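Local coordinates for protein similar to metal-dependent hydrolase (Staphylococcus aureus subsp. aureus Mu50, PDB 3ESH) that is probably a metal-dependent hydrolase of the metallo-beta-lactamase superfamily, its natural substrate not established, at residues Lys200-Lys214 and Phe240-Asp252. Numbering follows the deposited sequence.
Sequences KAVHMGDIFPTTAHK and FIQQQYWFLFYHD
Phe249 drives its edge into one face of Phe208, centroids 5.1 Å apart and planes at 89°, while Phe208 turns its own edge toward the face of Phe247 in an offset T-shaped pair. Selenomethionine Met204 puts SE at the edge of Phe247, 3.9 Å from CE1, and obliquely against Phe240, 4.0 Å from CD2. Tyr245 is sandwiched between Phe240 CD1 and Lys200 CB, the latter a CH-pi contact 3.4 Å above the ring centre. Val202 CG2 lies over one face of Phe240, offset toward the rim and 3.8 Å from CZ, because chi1 (65°, to CG1) turns CG2 away from the backbone N. Trp246 N to Lys200 O, Val202 N to Trp246 O and Leu248 N to Val202 O form the parallel ladder. His203 ND1 donates a straight bond (3.0 Å) to Leu248 O from above that carbonyl's plane, the oxygen lying in the His203 ring plane. Thr211 grips Asp252 OD1 twice, through N (2.7 Å) from the anti side, tilted 25° out of the carboxylate plane, and through OG1 (2.9 Å) on the syn lone pair; OD2 accepts from Asn254 N. This ties down the loop bearing Asp206, a possible metal ligand with His110 and His185, consistent with the superfamily. Strands 199-203 and 246-248 are parallel neighbours inside a mixed sheet, flanked by antiparallel 190-196 and 255-259; Ile237 of helix 226-242 packs on Met204 and Phe208.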
loop_
_atom_site.group_PDB
_atom_site.type_symbol
_atom_site.label_atom_id
_atom_site.label_comp_id
_atom_site.label_asym_id
_atom_site.label_seq_id
_atom_site.Cartn_x
_atom_site.Cartn_y
_atom_site.Cartn_z
ATOM N N LYS A 200 -24.467 -4.611 26.554
ATOM C CA LYS A 200 -23.322 -4.727 25.677
ATOM C C LYS A 200 -22.063 -5.125 26.435
ATOM O O LYS A 200 -21.820 -4.659 27.544
ATOM C CB LYS A 200 -23.113 -3.399 24.957
ATOM C CG LYS A 200 -24.378 -2.889 24.269
ATOM C CD LYS A 200 -24.207 -1.467 23.767
ATOM C CE LYS A 200 -25.488 -0.921 23.164
ATOM N NZ LYS A 200 -25.929 -1.733 21.995
ATOM N N ALA A 201 -21.276 -6.012 25.835
ATOM C CA ALA A 201 -20.030 -6.462 26.420
ATOM C C ALA A 201 -19.008 -6.570 25.309
ATOM O O ALA A 201 -19.367 -6.773 24.146
ATOM C CB ALA A 201 -20.212 -7.805 27.084
ATOM N N VAL A 202 -17.736 -6.427 25.661
ATOM C CA VAL A 202 -16.684 -6.528 24.673
ATOM C C VAL A 202 -15.400 -7.074 25.268
ATOM O O VAL A 202 -15.071 -6.815 26.422
ATOM C CB VAL A 202 -16.387 -5.158 24.023
ATOM C CG1 VAL A 202 -15.833 -4.197 25.061
ATOM C CG2 VAL A 202 -15.419 -5.330 22.860
ATOM N N HIS A 203 -14.691 -7.860 24.469
ATOM C CA HIS A 203 -13.418 -8.420 24.868
ATOM C C HIS A 203 -12.447 -7.963 23.796
ATOM O O HIS A 203 -12.514 -8.423 22.661
ATOM C CB HIS A 203 -13.460 -9.946 24.904
ATOM C CG HIS A 203 -12.123 -10.567 25.159
ATOM N ND1 HIS A 203 -11.350 -10.240 26.248
ATOM C CD2 HIS A 203 -11.409 -11.464 24.439
ATOM C CE1 HIS A 203 -10.206 -10.904 26.190
ATOM N NE2 HIS A 203 -10.221 -11.650 25.104
HETATM N N MSE A 204 -11.554 -7.051 24.155
HETATM C CA MSE A 204 -10.584 -6.527 23.207
HETATM C C MSE A 204 -9.283 -7.326 23.117
HETATM O O MSE A 204 -8.271 -6.826 22.629
HETATM C CB MSE A 204 -10.319 -5.052 23.515
HETATM C CG MSE A 204 -11.424 -4.196 22.956
HETATM SE SE MSE A 204 -11.363 -2.414 23.555
HETATM C CE MSE A 204 -9.748 -1.892 22.699
ATOM N N GLY A 205 -9.323 -8.583 23.564
ATOM C CA GLY A 205 -8.133 -9.414 23.498
ATOM C C GLY A 205 -6.858 -8.734 23.989
ATOM O O GLY A 205 -6.895 -7.932 24.913
ATOM N N ASP A 206 -5.729 -9.044 23.355
ATOM C CA ASP A 206 -4.456 -8.476 23.779
ATOM C C ASP A 206 -4.199 -7.029 23.363
ATOM O O ASP A 206 -3.072 -6.551 23.409
ATOM C CB ASP A 206 -3.302 -9.371 23.321
ATOM C CG ASP A 206 -3.186 -10.632 24.152
ATOM O OD1 ASP A 206 -3.874 -10.725 25.191
ATOM O OD2 ASP A 206 -2.404 -11.536 23.783
ATOM N N ILE A 207 -5.257 -6.337 22.966
ATOM C CA ILE A 207 -5.154 -4.943 22.584
ATOM C C ILE A 207 -5.613 -4.142 23.823
ATOM O O ILE A 207 -5.522 -2.916 23.868
ATOM C CB ILE A 207 -6.014 -4.655 21.300
ATOM C CG1 ILE A 207 -5.155 -3.943 20.269
ATOM C CG2 ILE A 207 -7.215 -3.792 21.615
ATOM C CD1 ILE A 207 -3.864 -4.650 19.971
ATOM N N PHE A 208 -6.083 -4.875 24.832
ATOM C CA PHE A 208 -6.519 -4.335 26.118
ATOM C C PHE A 208 -6.439 -5.542 27.058
ATOM O O PHE A 208 -7.450 -6.010 27.577
ATOM C CB PHE A 208 -7.958 -3.817 26.027
ATOM C CG PHE A 208 -8.386 -2.970 27.213
ATOM C CD1 PHE A 208 -9.665 -2.413 27.257
ATOM C CD2 PHE A 208 -7.516 -2.723 28.277
ATOM C CE1 PHE A 208 -10.072 -1.621 28.340
ATOM C CE2 PHE A 208 -7.912 -1.934 29.358
ATOM C CZ PHE A 208 -9.195 -1.384 29.389
ATOM N N PRO A 209 -5.217 -6.059 27.285
ATOM C CA PRO A 209 -4.906 -7.222 28.126
ATOM C C PRO A 209 -5.488 -7.213 29.530
ATOM O O PRO A 209 -6.186 -8.143 29.929
ATOM C CB PRO A 209 -3.378 -7.240 28.152
ATOM C CG PRO A 209 -2.988 -6.490 26.931
ATOM C CD PRO A 209 -3.976 -5.369 26.905
ATOM N N THR A 210 -5.168 -6.168 30.276
ATOM C CA THR A 210 -5.634 -6.019 31.648
ATOM C C THR A 210 -6.139 -4.605 31.871
ATOM O O THR A 210 -5.941 -3.729 31.031
ATOM C CB THR A 210 -4.490 -6.271 32.651
ATOM O OG1 THR A 210 -3.540 -5.196 32.581
ATOM C CG2 THR A 210 -3.783 -7.569 32.323
ATOM N N THR A 211 -6.778 -4.389 33.013
ATOM C CA THR A 211 -7.303 -3.076 33.351
ATOM C C THR A 211 -6.202 -2.031 33.425
ATOM O O THR A 211 -6.464 -0.838 33.316
ATOM C CB THR A 211 -8.026 -3.108 34.688
ATOM O OG1 THR A 211 -7.155 -3.649 35.680
ATOM C CG2 THR A 211 -9.291 -3.957 34.594
ATOM N N ALA A 212 -4.966 -2.474 33.593
ATOM C CA ALA A 212 -3.846 -1.542 33.667
ATOM C C ALA A 212 -3.424 -1.015 32.289
ATOM O O ALA A 212 -2.597 -0.109 32.202
ATOM C CB ALA A 212 -2.661 -2.202 34.352
ATOM N N HIS A 213 -3.992 -1.579 31.223
ATOM C CA HIS A 213 -3.666 -1.146 29.874
ATOM C C HIS A 213 -4.728 -0.230 29.256
ATOM O O HIS A 213 -4.782 -0.064 28.040
ATOM C CB HIS A 213 -3.451 -2.352 28.958
ATOM C CG HIS A 213 -2.251 -3.174 29.315
ATOM N ND1 HIS A 213 -2.277 -4.143 30.292
ATOM C CD2 HIS A 213 -0.982 -3.146 28.843
ATOM C CE1 HIS A 213 -1.074 -4.682 30.407
ATOM N NE2 HIS A 213 -0.275 -4.094 29.539
ATOM N N LYS A 214 -5.560 0.372 30.095
ATOM C CA LYS A 214 -6.600 1.251 29.595
ATOM C C LYS A 214 -6.062 2.448 28.814
ATOM O O LYS A 214 -6.661 2.864 27.826
ATOM C CB LYS A 214 -7.482 1.753 30.730
ATOM C CG LYS A 214 -8.706 2.437 30.219
ATOM C CD LYS A 214 -9.405 3.231 31.293
ATOM C CE LYS A 214 -10.448 4.130 30.671
ATOM N NZ LYS A 214 -10.930 5.148 31.649
ATOM N N PHE A 240 -16.889 2.407 23.490
ATOM C CA PHE A 240 -17.459 1.357 24.309
ATOM C C PHE A 240 -17.871 1.877 25.687
ATOM O O PHE A 240 -18.848 1.398 26.277
ATOM C CB PHE A 240 -16.471 0.204 24.464
ATOM C CG PHE A 240 -16.259 -0.586 23.206
ATOM C CD1 PHE A 240 -17.352 -1.003 22.438
ATOM C CD2 PHE A 240 -14.974 -0.928 22.790
ATOM C CE1 PHE A 240 -17.164 -1.752 21.275
ATOM C CE2 PHE A 240 -14.776 -1.676 21.630
ATOM C CZ PHE A 240 -15.869 -2.087 20.872
ATOM N N ILE A 241 -17.126 2.851 26.200
ATOM C CA ILE A 241 -17.448 3.433 27.495
ATOM C C ILE A 241 -18.697 4.296 27.357
ATOM O O ILE A 241 -19.617 4.205 28.158
ATOM C CB ILE A 241 -16.273 4.278 28.041
ATOM C CG1 ILE A 241 -15.143 3.351 28.504
ATOM C CG2 ILE A 241 -16.739 5.145 29.201
ATOM C CD1 ILE A 241 -13.914 4.076 29.030
ATOM N N GLN A 242 -18.730 5.116 26.318
ATOM C CA GLN A 242 -19.871 5.993 26.072
ATOM C C GLN A 242 -21.144 5.153 25.925
ATOM O O GLN A 242 -22.226 5.578 26.313
ATOM C CB GLN A 242 -19.617 6.815 24.805
ATOM C CG GLN A 242 -20.608 7.945 24.536
ATOM C CD GLN A 242 -21.979 7.452 24.099
ATOM O OE1 GLN A 242 -22.103 6.637 23.183
ATOM N NE2 GLN A 242 -23.021 7.956 24.751
ATOM N N GLN A 243 -20.994 3.949 25.377
ATOM C CA GLN A 243 -22.113 3.036 25.166
ATOM C C GLN A 243 -22.370 2.129 26.363
ATOM O O GLN A 243 -23.213 1.224 26.299
ATOM C CB GLN A 243 -21.861 2.186 23.924
ATOM C CG GLN A 243 -21.890 2.985 22.640
ATOM C CD GLN A 243 -23.289 3.384 22.258
ATOM O OE1 GLN A 243 -24.099 2.534 21.899
ATOM N NE2 GLN A 243 -23.590 4.677 22.341
ATOM N N GLN A 244 -21.643 2.373 27.447
ATOM C CA GLN A 244 -21.801 1.603 28.673
ATOM C C GLN A 244 -21.557 0.104 28.507
ATOM O O GLN A 244 -22.329 -0.725 28.995
ATOM C CB GLN A 244 -23.187 1.837 29.266
ATOM C CG GLN A 244 -23.452 3.277 29.660
ATOM C CD GLN A 244 -24.462 3.399 30.796
ATOM O OE1 GLN A 244 -24.881 4.502 31.154
ATOM N NE2 GLN A 244 -24.852 2.262 31.375
ATOM N N TYR A 245 -20.466 -0.229 27.827
ATOM C CA TYR A 245 -20.087 -1.614 27.597
ATOM C C TYR A 245 -19.383 -2.217 28.805
ATOM O O TYR A 245 -18.770 -1.508 29.605
ATOM C CB TYR A 245 -19.113 -1.723 26.429
ATOM C CG TYR A 245 -19.721 -1.954 25.073
ATOM C CD1 TYR A 245 -20.440 -0.952 24.420
ATOM C CD2 TYR A 245 -19.515 -3.155 24.407
ATOM C CE1 TYR A 245 -20.931 -1.148 23.126
ATOM C CE2 TYR A 245 -19.994 -3.358 23.125
ATOM C CZ TYR A 245 -20.696 -2.354 22.488
ATOM O OH TYR A 245 -21.121 -2.552 21.201
ATOM N N TRP A 246 -19.483 -3.534 28.930
ATOM C CA TRP A 246 -18.795 -4.261 29.978
ATOM C C TRP A 246 -17.521 -4.724 29.290
ATOM O O TRP A 246 -17.576 -5.271 28.189
ATOM C CB TRP A 246 -19.585 -5.492 30.411
ATOM C CG TRP A 246 -20.560 -5.241 31.504
ATOM C CD1 TRP A 246 -21.893 -4.981 31.374
ATOM C CD2 TRP A 246 -20.280 -5.225 32.899
ATOM N NE1 TRP A 246 -22.460 -4.808 32.609
ATOM C CE2 TRP A 246 -21.488 -4.952 33.566
ATOM C CE3 TRP A 246 -19.116 -5.413 33.655
ATOM C CZ2 TRP A 246 -21.573 -4.866 34.959
ATOM C CZ3 TRP A 246 -19.202 -5.328 35.041
ATOM C CH2 TRP A 246 -20.424 -5.055 35.676
ATOM N N PHE A 247 -16.374 -4.494 29.913
ATOM C CA PHE A 247 -15.121 -4.927 29.322
ATOM C C PHE A 247 -14.750 -6.258 29.944
ATOM O O PHE A 247 -14.595 -6.357 31.161
ATOM C CB PHE A 247 -14.026 -3.898 29.584
ATOM C CG PHE A 247 -14.117 -2.671 28.711
ATOM C CD1 PHE A 247 -13.441 -2.611 27.503
ATOM C CD2 PHE A 247 -14.870 -1.570 29.108
ATOM C CE1 PHE A 247 -13.500 -1.483 26.704
ATOM C CE2 PHE A 247 -14.939 -0.428 28.316
ATOM C CZ PHE A 247 -14.254 -0.384 27.112
ATOM N N LEU A 248 -14.634 -7.288 29.110
ATOM C CA LEU A 248 -14.272 -8.624 29.573
ATOM C C LEU A 248 -12.768 -8.845 29.396
ATOM O O LEU A 248 -12.174 -8.397 28.412
ATOM C CB LEU A 248 -15.044 -9.682 28.793
ATOM C CG LEU A 248 -16.569 -9.537 28.764
ATOM C CD1 LEU A 248 -17.200 -10.716 28.023
ATOM C CD2 LEU A 248 -17.091 -9.458 30.185
ATOM N N PHE A 249 -12.154 -9.541 30.348
ATOM C CA PHE A 249 -10.728 -9.805 30.304
ATOM C C PHE A 249 -10.387 -11.276 30.339
ATOM O O PHE A 249 -11.112 -12.085 30.910
ATOM C CB PHE A 249 -10.041 -9.075 31.447
ATOM C CG PHE A 249 -10.116 -7.586 31.322
ATOM C CD1 PHE A 249 -9.234 -6.904 30.472
ATOM C CD2 PHE A 249 -11.115 -6.866 31.988
ATOM C CE1 PHE A 249 -9.347 -5.531 30.286
ATOM C CE2 PHE A 249 -11.231 -5.497 31.810
ATOM C CZ PHE A 249 -10.349 -4.823 30.954
ATOM N N TYR A 250 -9.269 -11.610 29.714
ATOM C CA TYR A 250 -8.799 -12.978 29.612
ATOM C C TYR A 250 -7.544 -13.127 30.453
ATOM O O TYR A 250 -7.310 -14.179 31.034
ATOM C CB TYR A 250 -8.481 -13.278 28.141
ATOM C CG TYR A 250 -7.859 -14.630 27.837
ATOM C CD1 TYR A 250 -8.654 -15.742 27.557
ATOM C CD2 TYR A 250 -6.475 -14.778 27.759
ATOM C CE1 TYR A 250 -8.080 -16.967 27.194
ATOM C CE2 TYR A 250 -5.894 -15.992 27.396
ATOM C CZ TYR A 250 -6.703 -17.082 27.113
ATOM O OH TYR A 250 -6.122 -18.265 26.726
ATOM N N HIS A 251 -6.756 -12.050 30.507
ATOM C CA HIS A 251 -5.483 -12.018 31.231
ATOM C C HIS A 251 -5.445 -11.303 32.577
ATOM O O HIS A 251 -4.450 -11.428 33.298
ATOM C CB HIS A 251 -4.389 -11.358 30.379
ATOM C CG HIS A 251 -3.861 -12.215 29.275
ATOM N ND1 HIS A 251 -3.513 -13.533 29.461
ATOM C CD2 HIS A 251 -3.564 -11.922 27.990
ATOM C CE1 HIS A 251 -3.020 -14.017 28.333
ATOM N NE2 HIS A 251 -3.040 -13.057 27.424
ATOM N N ASP A 252 -6.467 -10.530 32.918
ATOM C CA ASP A 252 -6.405 -9.799 34.181
ATOM C C ASP A 252 -6.568 -10.717 35.402
ATOM O O ASP A 252 -7.587 -11.378 35.558
ATOM C CB ASP A 252 -7.447 -8.666 34.185
ATOM C CG ASP A 252 -7.104 -7.560 35.170
ATOM O OD1 ASP A 252 -7.269 -6.369 34.819
ATOM O OD2 ASP A 252 -6.672 -7.888 36.298
#